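Local coordinates for aminotransferase, class I (Staphylococcus aureus, PDB 2O1B), which probably catalyses the pyridoxal phosphate-dependent transfer of amino groups between amino acids and 2-oxo acids, as an aspartate-type class I aminotransferase, at residues F90-A93 with I94-Y98; F97-R100 with Q101-T105; K276-Q279 with T280-A284; N310-K313 with T314-D317. All blocks are in the same frame, centred on the assembly; numbering follows the deposited sequence.

Interaction 1 of 4, residues F90-A93 with I94-Y98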
loop_
_atom_site.group_PDB
_atom_site.type_symbol
_atom_site.label_atom_id
_atom_site.label_comp_id
_atom_site.label_asym_id
_atom_site.label_seq_id
_atom_site.Cartn_x
_atom_site.Cartn_y
_atom_site.Cartn_z
ATOM N N PHE A 90 -4.029 8.611 16.596
ATOM C CA PHE A 90 -2.883 8.651 15.667
ATOM C C PHE A 90 -2.796 10.035 15.042
ATOM O O PHE A 90 -1.743 10.676 15.104
ATOM C CB PHE A 90 -2.966 7.519 14.613
ATOM C CG PHE A 90 -1.667 7.260 13.828
ATOM C CD1 PHE A 90 -0.446 7.813 14.209
ATOM C CD2 PHE A 90 -1.686 6.426 12.709
ATOM C CE1 PHE A 90 0.717 7.567 13.464
ATOM C CE2 PHE A 90 -0.527 6.159 11.971
ATOM C CZ PHE A 90 0.670 6.733 12.347
ATOM N N LYS A 91 -3.908 10.520 14.485
ATOM C CA LYS A 91 -3.938 11.884 13.930
ATOM C C LYS A 91 -3.454 12.912 14.957
ATOM O O LYS A 91 -2.747 13.866 14.625
ATOM C CB LYS A 91 -5.351 12.245 13.469
ATOM C CG LYS A 91 -5.920 11.347 12.378
ATOM C CD LYS A 91 -7.337 11.787 12.057
ATOM C CE LYS A 91 -8.008 10.856 11.062
ATOM N NZ LYS A 91 -9.486 11.084 11.053
ATOM N N GLN A 92 -3.849 12.698 16.211
ATOM C CA GLN A 92 -3.485 13.568 17.316
ATOM C C GLN A 92 -2.012 13.455 17.709
ATOM O O GLN A 92 -1.395 14.457 18.068
ATOM C CB GLN A 92 -4.382 13.296 18.522
ATOM C CG GLN A 92 -4.184 14.266 19.678
ATOM C CD GLN A 92 -4.699 15.666 19.374
ATOM O OE1 GLN A 92 -5.858 15.841 19.021
ATOM N NE2 GLN A 92 -3.843 16.666 19.536
ATOM N N ALA A 93 -1.456 12.243 17.666
ATOM C CA ALA A 93 -0.034 12.050 17.986
ATOM C C ALA A 93 0.840 12.736 16.940
ATOM O O ALA A 93 1.919 13.232 17.258
ATOM C CB ALA A 93 0.314 10.572 18.088
ATOM N N ILE A 94 0.341 12.777 15.709
ATOM C CA ILE A 94 1.006 13.457 14.605
ATOM C C ILE A 94 1.046 14.971 14.799
ATOM O O ILE A 94 2.112 15.583 14.683
ATOM C CB ILE A 94 0.342 13.115 13.242
ATOM C CG1 ILE A 94 0.655 11.664 12.844
ATOM C CG2 ILE A 94 0.831 14.059 12.150
ATOM C CD1 ILE A 94 -0.254 11.098 11.754
ATOM N N VAL A 95 -0.106 15.587 15.076
ATOM C CA VAL A 95 -0.139 17.048 15.246
ATOM C C VAL A 95 0.635 17.490 16.482
ATOM O O VAL A 95 1.296 18.533 16.458
ATOM C CB VAL A 95 -1.585 17.652 15.249
ATOM C CG1 VAL A 95 -2.377 17.192 14.031
ATOM C CG2 VAL A 95 -2.333 17.327 16.524
ATOM N N ASP A 96 0.549 16.694 17.553
ATOM C CA ASP A 96 1.299 16.940 18.791
ATOM C C ASP A 96 2.806 16.900 18.555
ATOM O O ASP A 96 3.545 17.744 19.066
ATOM C CB ASP A 96 0.957 15.903 19.863
ATOM C CG ASP A 96 -0.439 16.089 20.470
ATOM O OD1 ASP A 96 -1.143 17.084 20.164
ATOM O OD2 ASP A 96 -0.830 15.211 21.269
ATOM N N PHE A 97 3.256 15.892 17.803
ATOM C CA PHE A 97 4.664 15.751 17.433
ATOM C C PHE A 97 5.118 16.994 16.669
ATOM O O PHE A 97 6.057 17.675 17.085
ATOM C CB PHE A 97 4.842 14.473 16.606
ATOM C CG PHE A 97 6.254 14.208 16.150
ATOM C CD1 PHE A 97 7.178 13.610 17.004
ATOM C CD2 PHE A 97 6.640 14.490 14.846
ATOM C CE1 PHE A 97 8.486 13.336 16.574
ATOM C CE2 PHE A 97 7.943 14.219 14.413
ATOM C CZ PHE A 97 8.862 13.633 15.284
ATOM N N TYR A 98 4.429 17.318 15.578
ATOM C CA TYR A 98 4.782 18.512 14.815
ATOM C C TYR A 98 4.765 19.817 15.611
ATOM O O TYR A 98 5.626 20.677 15.404
ATOM C CB TYR A 98 3.983 18.603 13.515
ATOM C CG TYR A 98 4.835 18.151 12.355
ATOM C CD1 TYR A 98 5.217 16.810 12.225
ATOM C CD2 TYR A 98 5.308 19.069 11.423
ATOM C CE1 TYR A 98 6.040 16.397 11.169
ATOM C CE2 TYR A 98 6.115 18.664 10.358
ATOM C CZ TYR A 98 6.480 17.332 10.242
ATOM O OH TYR A 98 7.286 16.942 9.199
#

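Interaction 2 of 4, residues F97-R100 with Q101-T105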
loop_
_atom_site.group_PDB
_atom_site.type_symbol
_atom_site.label_atom_id
_atom_site.label_comp_id
_atom_site.label_asym_id
_atom_site.label_seq_id
_atom_site.Cartn_x
_atom_site.Cartn_y
_atom_site.Cartn_z
ATOM N N PHE A 97 3.256 15.892 17.803
ATOM C CA PHE A 97 4.664 15.751 17.433
ATOM C C PHE A 97 5.118 16.994 16.669
ATOM O O PHE A 97 6.057 17.675 17.085
ATOM C CB PHE A 97 4.842 14.473 16.606
ATOM C CG PHE A 97 6.254 14.208 16.150
ATOM C CD1 PHE A 97 7.178 13.610 17.004
ATOM C CD2 PHE A 97 6.640 14.490 14.846
ATOM C CE1 PHE A 97 8.486 13.336 16.574
ATOM C CE2 PHE A 97 7.943 14.219 14.413
ATOM C CZ PHE A 97 8.862 13.633 15.284
ATOM N N TYR A 98 4.429 17.318 15.578
ATOM C CA TYR A 98 4.782 18.512 14.815
ATOM C C TYR A 98 4.765 19.817 15.611
ATOM O O TYR A 98 5.626 20.677 15.404
ATOM C CB TYR A 98 3.983 18.603 13.515
ATOM C CG TYR A 98 4.835 18.151 12.355
ATOM C CD1 TYR A 98 5.217 16.810 12.225
ATOM C CD2 TYR A 98 5.308 19.069 11.423
ATOM C CE1 TYR A 98 6.040 16.397 11.169
ATOM C CE2 TYR A 98 6.115 18.664 10.358
ATOM C CZ TYR A 98 6.480 17.332 10.242
ATOM O OH TYR A 98 7.286 16.942 9.199
ATOM N N GLN A 99 3.822 19.944 16.543
ATOM C CA GLN A 99 3.751 21.116 17.405
ATOM C C GLN A 99 4.983 21.247 18.305
ATOM O O GLN A 99 5.645 22.284 18.300
ATOM C CB GLN A 99 2.465 21.117 18.253
ATOM C CG GLN A 99 2.291 22.375 19.103
ATOM C CD GLN A 99 2.164 23.633 18.265
ATOM O OE1 GLN A 99 1.287 23.743 17.404
ATOM N NE2 GLN A 99 3.040 24.587 18.511
ATOM N N ARG A 100 5.290 20.214 19.089
ATOM C CA ARG A 100 6.437 20.328 19.996
ATOM C C ARG A 100 7.788 20.197 19.280
ATOM O O ARG A 100 8.793 20.698 19.775
ATOM C CB ARG A 100 6.327 19.388 21.210
ATOM C CG ARG A 100 6.337 17.928 20.873
ATOM C CD ARG A 100 6.356 17.049 22.117
ATOM N NE ARG A 100 6.737 15.697 21.715
ATOM C CZ ARG A 100 5.890 14.741 21.334
ATOM N NH1 ARG A 100 4.579 14.947 21.328
ATOM N NH2 ARG A 100 6.368 13.565 20.962
ATOM N N GLN A 101 7.809 19.547 18.114
ATOM C CA GLN A 101 9.054 19.418 17.354
ATOM C C GLN A 101 9.370 20.680 16.538
ATOM O O GLN A 101 10.495 21.191 16.596
ATOM C CB GLN A 101 9.048 18.168 16.446
ATOM C CG GLN A 101 9.194 16.820 17.187
ATOM C CD GLN A 101 10.622 16.515 17.625
ATOM O OE1 GLN A 101 11.573 17.179 17.197
ATOM N NE2 GLN A 101 10.779 15.495 18.469
ATOM N N TYR A 102 8.381 21.181 15.797
ATOM C CA TYR A 102 8.614 22.245 14.815
ATOM C C TYR A 102 7.742 23.505 14.976
ATOM O O TYR A 102 7.787 24.403 14.124
ATOM C CB TYR A 102 8.505 21.674 13.390
ATOM C CG TYR A 102 9.355 20.435 13.176
ATOM C CD1 TYR A 102 8.774 19.176 13.060
ATOM C CD2 TYR A 102 10.749 20.521 13.118
ATOM C CE1 TYR A 102 9.560 18.024 12.881
ATOM C CE2 TYR A 102 11.537 19.380 12.929
ATOM C CZ TYR A 102 10.942 18.137 12.822
ATOM O OH TYR A 102 11.729 17.004 12.657
ATOM N N ASN A 103 6.985 23.583 16.073
ATOM C CA ASN A 103 6.012 24.668 16.308
ATOM C C ASN A 103 5.073 24.892 15.111
ATOM O O ASN A 103 4.760 26.029 14.742
ATOM C CB ASN A 103 6.704 25.973 16.748
ATOM C CG ASN A 103 5.742 26.953 17.426
ATOM O OD1 ASN A 103 4.786 26.548 18.095
ATOM N ND2 ASN A 103 5.998 28.252 17.259
ATOM N N VAL A 104 4.642 23.782 14.509
ATOM C CA VAL A 104 3.750 23.796 13.362
ATOM C C VAL A 104 2.377 23.336 13.817
ATOM O O VAL A 104 2.235 22.220 14.332
ATOM C CB VAL A 104 4.242 22.859 12.231
ATOM C CG1 VAL A 104 3.235 22.812 11.092
ATOM C CG2 VAL A 104 5.609 23.298 11.708
ATOM N N THR A 105 1.382 24.201 13.629
ATOM C CA THR A 105 -0.003 23.882 13.971
ATOM C C THR A 105 -0.691 23.210 12.795
ATOM O O THR A 105 -0.757 23.775 11.689
ATOM C CB THR A 105 -0.815 25.136 14.348
ATOM O OG1 THR A 105 -0.880 26.017 13.219
ATOM C CG2 THR A 105 -0.175 25.858 15.502
#

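Interaction 3 of 4, residues K276-Q279 with T280-A284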
loop_
_atom_site.group_PDB
_atom_site.type_symbol
_atom_site.label_atom_id
_atom_site.label_comp_id
_atom_site.label_asym_id
_atom_site.label_seq_id
_atom_site.Cartn_x
_atom_site.Cartn_y
_atom_site.Cartn_z
ATOM N N LYS A 276 -5.582 11.598 0.721
ATOM C CA LYS A 276 -6.596 10.887 1.506
ATOM C C LYS A 276 -7.620 10.225 0.577
ATOM O O LYS A 276 -7.934 9.057 0.733
ATOM C CB LYS A 276 -7.296 11.830 2.497
ATOM C CG LYS A 276 -6.415 12.298 3.655
ATOM C CD LYS A 276 -7.188 13.173 4.624
ATOM C CE LYS A 276 -8.093 12.324 5.526
ATOM N NZ LYS A 276 -8.797 13.110 6.578
ATOM N N LYS A 277 -8.124 10.961 -0.407
ATOM C CA LYS A 277 -9.052 10.362 -1.360
ATOM C C LYS A 277 -8.419 9.172 -2.106
ATOM O O LYS A 277 -9.043 8.122 -2.286
ATOM C CB LYS A 277 -9.571 11.397 -2.362
ATOM C CG LYS A 277 -10.742 10.871 -3.148
ATOM C CD LYS A 277 -11.135 11.770 -4.286
ATOM C CE LYS A 277 -11.954 10.988 -5.293
ATOM N NZ LYS A 277 -12.990 10.138 -4.639
ATOM N N TYR A 278 -7.179 9.339 -2.539
ATOM C CA TYR A 278 -6.486 8.276 -3.254
ATOM C C TYR A 278 -6.404 7.020 -2.397
ATOM O O TYR A 278 -6.631 5.912 -2.889
ATOM C CB TYR A 278 -5.078 8.729 -3.625
ATOM C CG TYR A 278 -4.255 7.674 -4.335
ATOM C CD1 TYR A 278 -3.288 6.936 -3.651
ATOM C CD2 TYR A 278 -4.447 7.413 -5.689
ATOM C CE1 TYR A 278 -2.522 5.979 -4.309
ATOM C CE2 TYR A 278 -3.696 6.448 -6.345
ATOM C CZ TYR A 278 -2.736 5.740 -5.653
ATOM O OH TYR A 278 -1.989 4.798 -6.319
ATOM N N GLN A 279 -6.099 7.203 -1.117
ATOM C CA GLN A 279 -5.950 6.076 -0.207
ATOM C C GLN A 279 -7.274 5.392 0.187
ATOM O O GLN A 279 -7.257 4.248 0.629
ATOM C CB GLN A 279 -5.084 6.455 1.005
ATOM C CG GLN A 279 -3.648 6.824 0.576
ATOM C CD GLN A 279 -2.640 6.990 1.702
ATOM O OE1 GLN A 279 -1.427 6.923 1.456
ATOM N NE2 GLN A 279 -3.116 7.240 2.928
ATOM N N THR A 280 -8.414 6.064 0.015
ATOM C CA THR A 280 -9.707 5.376 0.223
ATOM C C THR A 280 -9.970 4.388 -0.927
ATOM O O THR A 280 -10.696 3.401 -0.762
ATOM C CB THR A 280 -10.920 6.330 0.308
ATOM O OG1 THR A 280 -11.191 6.864 -0.990
ATOM C CG2 THR A 280 -10.681 7.469 1.290
ATOM N N HIS A 281 -9.391 4.671 -2.089
ATOM C CA HIS A 281 -9.532 3.793 -3.262
ATOM C C HIS A 281 -8.514 2.657 -3.377
ATOM O O HIS A 281 -8.806 1.627 -3.988
ATOM C CB HIS A 281 -9.465 4.608 -4.551
ATOM C CG HIS A 281 -10.476 5.704 -4.619
ATOM N ND1 HIS A 281 -10.131 7.017 -4.865
ATOM C CD2 HIS A 281 -11.822 5.687 -4.464
ATOM C CE1 HIS A 281 -11.225 7.758 -4.874
ATOM N NE2 HIS A 281 -12.263 6.978 -4.626
ATOM N N THR A 282 -7.318 2.855 -2.821
ATOM C CA THR A 282 -6.219 1.898 -2.985
ATOM C C THR A 282 -5.978 1.125 -1.691
ATOM O O THR A 282 -5.195 0.178 -1.655
ATOM C CB THR A 282 -4.935 2.599 -3.455
ATOM O OG1 THR A 282 -4.614 3.655 -2.552
ATOM C CG2 THR A 282 -5.142 3.207 -4.860
ATOM N N ASN A 283 -6.682 1.517 -0.640
ATOM C CA ASN A 283 -6.491 0.914 0.678
ATOM C C ASN A 283 -7.762 0.937 1.511
ATOM O O ASN A 283 -8.740 1.582 1.133
ATOM C CB ASN A 283 -5.337 1.602 1.424
ATOM C CG ASN A 283 -4.026 0.890 1.232
ATOM O OD1 ASN A 283 -3.856 -0.259 1.673
ATOM N ND2 ASN A 283 -3.077 1.562 0.588
ATOM N N ALA A 284 -7.727 0.229 2.639
ATOM C CA ALA A 284 -8.871 0.090 3.529
ATOM C C ALA A 284 -8.477 0.383 4.976
ATOM O O ALA A 284 -9.015 -0.218 5.910
ATOM C CB ALA A 284 -9.459 -1.323 3.411
#

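Interaction 4 of 4, residues N310-K313 with T314-D317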
loop_
_atom_site.group_PDB
_atom_site.type_symbol
_atom_site.label_atom_id
_atom_site.label_comp_id
_atom_site.label_asym_id
_atom_site.label_seq_id
_atom_site.Cartn_x
_atom_site.Cartn_y
_atom_site.Cartn_z
ATOM N N ASN A 310 22.780 11.835 17.397
ATOM C CA ASN A 310 24.107 11.912 17.984
ATOM C C ASN A 310 25.006 10.727 17.618
ATOM O O ASN A 310 26.184 10.915 17.324
ATOM C CB ASN A 310 24.016 12.121 19.495
ATOM C CG ASN A 310 23.396 13.464 19.858
ATOM O OD1 ASN A 310 22.755 13.604 20.903
ATOM N ND2 ASN A 310 23.576 14.456 18.988
ATOM N N VAL A 311 24.440 9.518 17.618
ATOM C CA VAL A 311 25.182 8.295 17.281
ATOM C C VAL A 311 25.737 8.362 15.859
ATOM O O VAL A 311 26.885 7.997 15.612
ATOM C CB VAL A 311 24.317 7.022 17.473
ATOM C CG1 VAL A 311 24.858 5.853 16.654
ATOM C CG2 VAL A 311 24.233 6.639 18.978
ATOM N N PHE A 312 24.932 8.855 14.927
ATOM C CA PHE A 312 25.393 8.985 13.546
ATOM C C PHE A 312 26.352 10.149 13.339
ATOM O O PHE A 312 27.254 10.084 12.493
ATOM C CB PHE A 312 24.213 8.989 12.576
ATOM C CG PHE A 312 23.703 7.611 12.286
ATOM C CD1 PHE A 312 24.168 6.906 11.184
ATOM C CD2 PHE A 312 22.818 6.980 13.158
ATOM C CE1 PHE A 312 23.729 5.609 10.931
ATOM C CE2 PHE A 312 22.379 5.691 12.912
ATOM C CZ PHE A 312 22.830 5.005 11.791
ATOM N N LYS A 313 26.179 11.193 14.146
ATOM C CA LYS A 313 27.083 12.331 14.150
ATOM C C LYS A 313 28.523 11.893 14.406
ATOM O O LYS A 313 29.423 12.228 13.627
ATOM C CB LYS A 313 26.641 13.341 15.198
ATOM C CG LYS A 313 27.464 14.606 15.250
ATOM C CD LYS A 313 26.968 15.456 16.398
ATOM C CE LYS A 313 27.609 16.819 16.395
ATOM N NZ LYS A 313 26.852 17.741 17.297
ATOM N N THR A 314 28.744 11.140 15.483
ATOM C CA THR A 314 30.098 10.689 15.808
ATOM C C THR A 314 30.595 9.616 14.828
ATOM O O THR A 314 31.747 9.653 14.403
ATOM C CB THR A 314 30.254 10.225 17.283
ATOM O OG1 THR A 314 29.917 8.843 17.403
ATOM C CG2 THR A 314 29.389 11.044 18.214
ATOM N N ARG A 315 29.727 8.671 14.464
ATOM C CA ARG A 315 30.055 7.707 13.414
ATOM C C ARG A 315 30.594 8.435 12.171
ATOM O O ARG A 315 31.596 8.017 11.586
ATOM C CB ARG A 315 28.838 6.858 13.042
ATOM C CG ARG A 315 28.568 5.706 13.984
ATOM C CD ARG A 315 27.354 4.927 13.518
ATOM N NE ARG A 315 27.062 3.818 14.414
ATOM C CZ ARG A 315 26.077 2.944 14.242
ATOM N NH1 ARG A 315 25.269 3.033 13.192
ATOM N NH2 ARG A 315 25.904 1.975 15.126
ATOM N N ARG A 316 29.936 9.532 11.806
ATOM C CA ARG A 316 30.358 10.391 10.696
ATOM C C ARG A 316 31.716 11.034 10.978
ATOM O O ARG A 316 32.593 11.063 10.107
ATOM C CB ARG A 316 29.315 11.482 10.446
ATOM C CG ARG A 316 29.663 12.450 9.323
ATOM C CD ARG A 316 29.044 13.821 9.546
ATOM N NE ARG A 316 29.411 14.419 10.837
ATOM C CZ ARG A 316 29.169 15.684 11.187
ATOM N NH1 ARG A 316 28.566 16.522 10.343
ATOM N NH2 ARG A 316 29.527 16.113 12.389
ATOM N N ASP A 317 31.882 11.554 12.196
ATOM C CA ASP A 317 33.118 12.237 12.593
ATOM C C ASP A 317 34.343 11.335 12.461
ATOM O O ASP A 317 35.388 11.764 11.971
ATOM C CB ASP A 317 33.011 12.764 14.032
ATOM C CG ASP A 317 32.025 13.913 14.167
ATOM O OD1 ASP A 317 31.616 14.225 15.307
ATOM O OD2 ASP A 317 31.652 14.498 13.132
#

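Interaction 1 of 4, residues F90-A93 with I94-Y98
Ile94 lies one turn after Phe90 on helix 88-102 and reaches back to it with its longer branch. With chi1 at -71° CG1 stands beside the backbone N, which carries it past the carbonyl oxygen of Phe90 and sets CD1 over a face of the Phe90 ring, toward its rim; Ile94 CD1 to Phe90 CE1 is 4.0 Å. The same turn is closed by the backbone, Ile94 N donating to Phe90 O at 3.0 Å. Ala93, whose methyl leads off toward Asn299 of helix 288-300, contributes through its carbonyl: Ala93 O accepts Phe97 N at 3.0 Å. On the partly exposed side Gln92 uses its amide. Its chain leaves anti to the backbone N and bends at chi2 (70°), bringing Gln92 NE2 within 2.8 Å of Asp96 OD1 in a hydrogen bond. The carboxylate oxygen lies in the plane of the amide, whereas the donor comes from above the carboxylate plane, 39° out of it. On the way the amide also brushes a methyl of Val95, Gln92 NE2 standing 3.4 Å from Val95 CG2. On the inner side, Phe90 and Ile94 pack on strand 112-115, and Phe90 also meets helix 288-300, so one side of this turn belongs to the core of the domain. The chemistry is that of an amphipathic helix: an apolar pair seals the turn against the sheet, while a Gln-Asp bond one turn apart ties the outer side, and the amide proton probably eases the crowding of the carboxylate against the carbonyl of Gln92.

Interaction 2 of 4, residues F97-R100 with Q101-T105
Gln101 lays its CG over the middle of the Phe97 ring, a CH-pi contact with CG 3.6 Å from the ring centroid and only 13° off the normal. Beside it the Tyr102 ring turns its edge to a face of Tyr98, the centroids 5.0 Å apart and the planes at 55°, a tilted edge-to-face pair. Its leading atom, Tyr102 CD1, sits over the centre of the Tyr98 ring, 3.8 Å from CE2. Val104 then touches the rim of that ring near its plane, Val104 CB being 4.0 Å from Tyr98 CD2. Behind these groups the last turn of the helix fixes the spacing: Gln101 N donates to Phe97 O at 2.8 Å and Tyr102 N to Tyr98 O at the same length. The first torsion of Gln101 sets CG over the ring, the bend at chi2 (-77°) lays the amide past the CE1 and CZ rim of Phe97, and that amide goes on to Lys231 through OE1 and weakly to Asp302 through NE2. Asn103 takes positive phi and so ends the helix; its N makes a weak bond to Gln99 O, and Val104 N a weak, long one to Tyr98 O, which thus receives two donors. Tyr98 OH is held by Glu247 and Arg100 NE by Asp302. The whole unit is the C-terminal end of helix 88-102 and the loop that follows. It lies against strand 245-250, where Tyr249 makes an edge-to-face contact with Phe97 and touches both tyrosines, Phe221 packs on Tyr98 and Tyr102, and the start of helix 302-325 covers Phe97 and Gln101 through Leu305.

Interaction 3 of 4, residues K276-Q279 with T280-A284
Thr280 has chi1 at 72°, which puts OG1 between its backbone N and carbonyl carbon, back onto Lys277 O of the preceding turn of helix 269-282, where it donates at 2.8 Å. Thr282 does likewise against Tyr278 (chi1 55°): its OG1 lies 3.0 Å from Tyr278 O, though the proton has another acceptor in reach. The same torsion swings the Thr282 methyl over a face of Tyr278: CG2 is 3.9 Å from the ring centroid, a CH-pi contact displaced toward the rim. Lys277 runs extended until chi4, where a bend to 45° brings its ammonium end to the edge of His281; NZ is 3.0 Å from CE1, a tight approach near the plane of the imidazole. Thr280 OG1 lies over a face of that ring. The backbone here is fraying: Thr280 N still bonds to Lys276 O at 3.1 Å, but the bonds from His281 N, Thr282 N and Asn283 N are weak, and Asn283 leaves helical geometry. The second subunit supplies the main partner of Lys277 NZ, a salt bridge to Asp31 of that chain, and Pro30 O of that chain adds a weak bond to His281 NE2. Lys119 of the second subunit, a residue of its cofactor pocket, is held by the carbonyls of Thr280 and Asn283. The threonine hydroxyl probably compensates in part for the weak main-chain bonds at Lys277 O as the helix ends, and the carbonyls turned outward bind a lysine of the neighbouring cofactor site, so this helix end belongs to the dimer interface.

Interaction 4 of 4, residues N310-K313 with T314-D317
Phe312 O takes the shortest backbone bond of this turn, from Arg316 N at 2.8 Å. The side chain of Phe312 turns to Arg315 instead. That arginine is extended from CG to NE, so its guanidinium runs out to the ring and makes a cation-pi contact, Arg315 CZ standing 4.9 Å from the Phe312 centroid and 22° off the normal. The two planes are 66° apart, and Arg315 NH1 leads the approach, 3.4 Å from Phe312 CZ. Val311 lies alongside on a face of the guanidinium, its CG1 3.7 Å from Arg315 NE. Arg315 thus has apolar neighbours in Val311 and Phe312, while its charge is met by Asp58 and Asp386 in salt bridges. Arg316 bends at chi3 (56°) to form a salt bridge with Asp317, NH2 of Arg316 meeting Asp317 OD2 at 2.8 Å on its syn lone pair; Arg316 NH1 goes on to Ala333 O. Arg315 thus links helix 302-325 to the residues just ahead of helix 388-397 and, weakly, to Leu382 O beyond strand 377-381, while Ala333 and Ile337, between strands 330-331 and 338-342, receive Arg316 and Phe312.

Interactions 1 and 2 are consecutive turns of one helix, 88-102, sharing Phe97 and Tyr98: the first is buried against the sheet, the second partly exposed as the helix runs out. Interaction 3 is buried too, but it lies at the subunit interface, with the second subunit in reach of most of its residues, and on the opposite side of the chain's centre from interaction 4, their centres about 39 Å apart. Helix 302-325 connects interactions 2 and 4, covering Phe97 in one and carrying the other. Chemistry follows place: apolar contact and one amide-carboxylate bond in interaction 1, aromatic packing in interaction 2, a threonine hydroxyl on a helix carbonyl at the subunit boundary in interaction 3, and charged arginines in interaction 4.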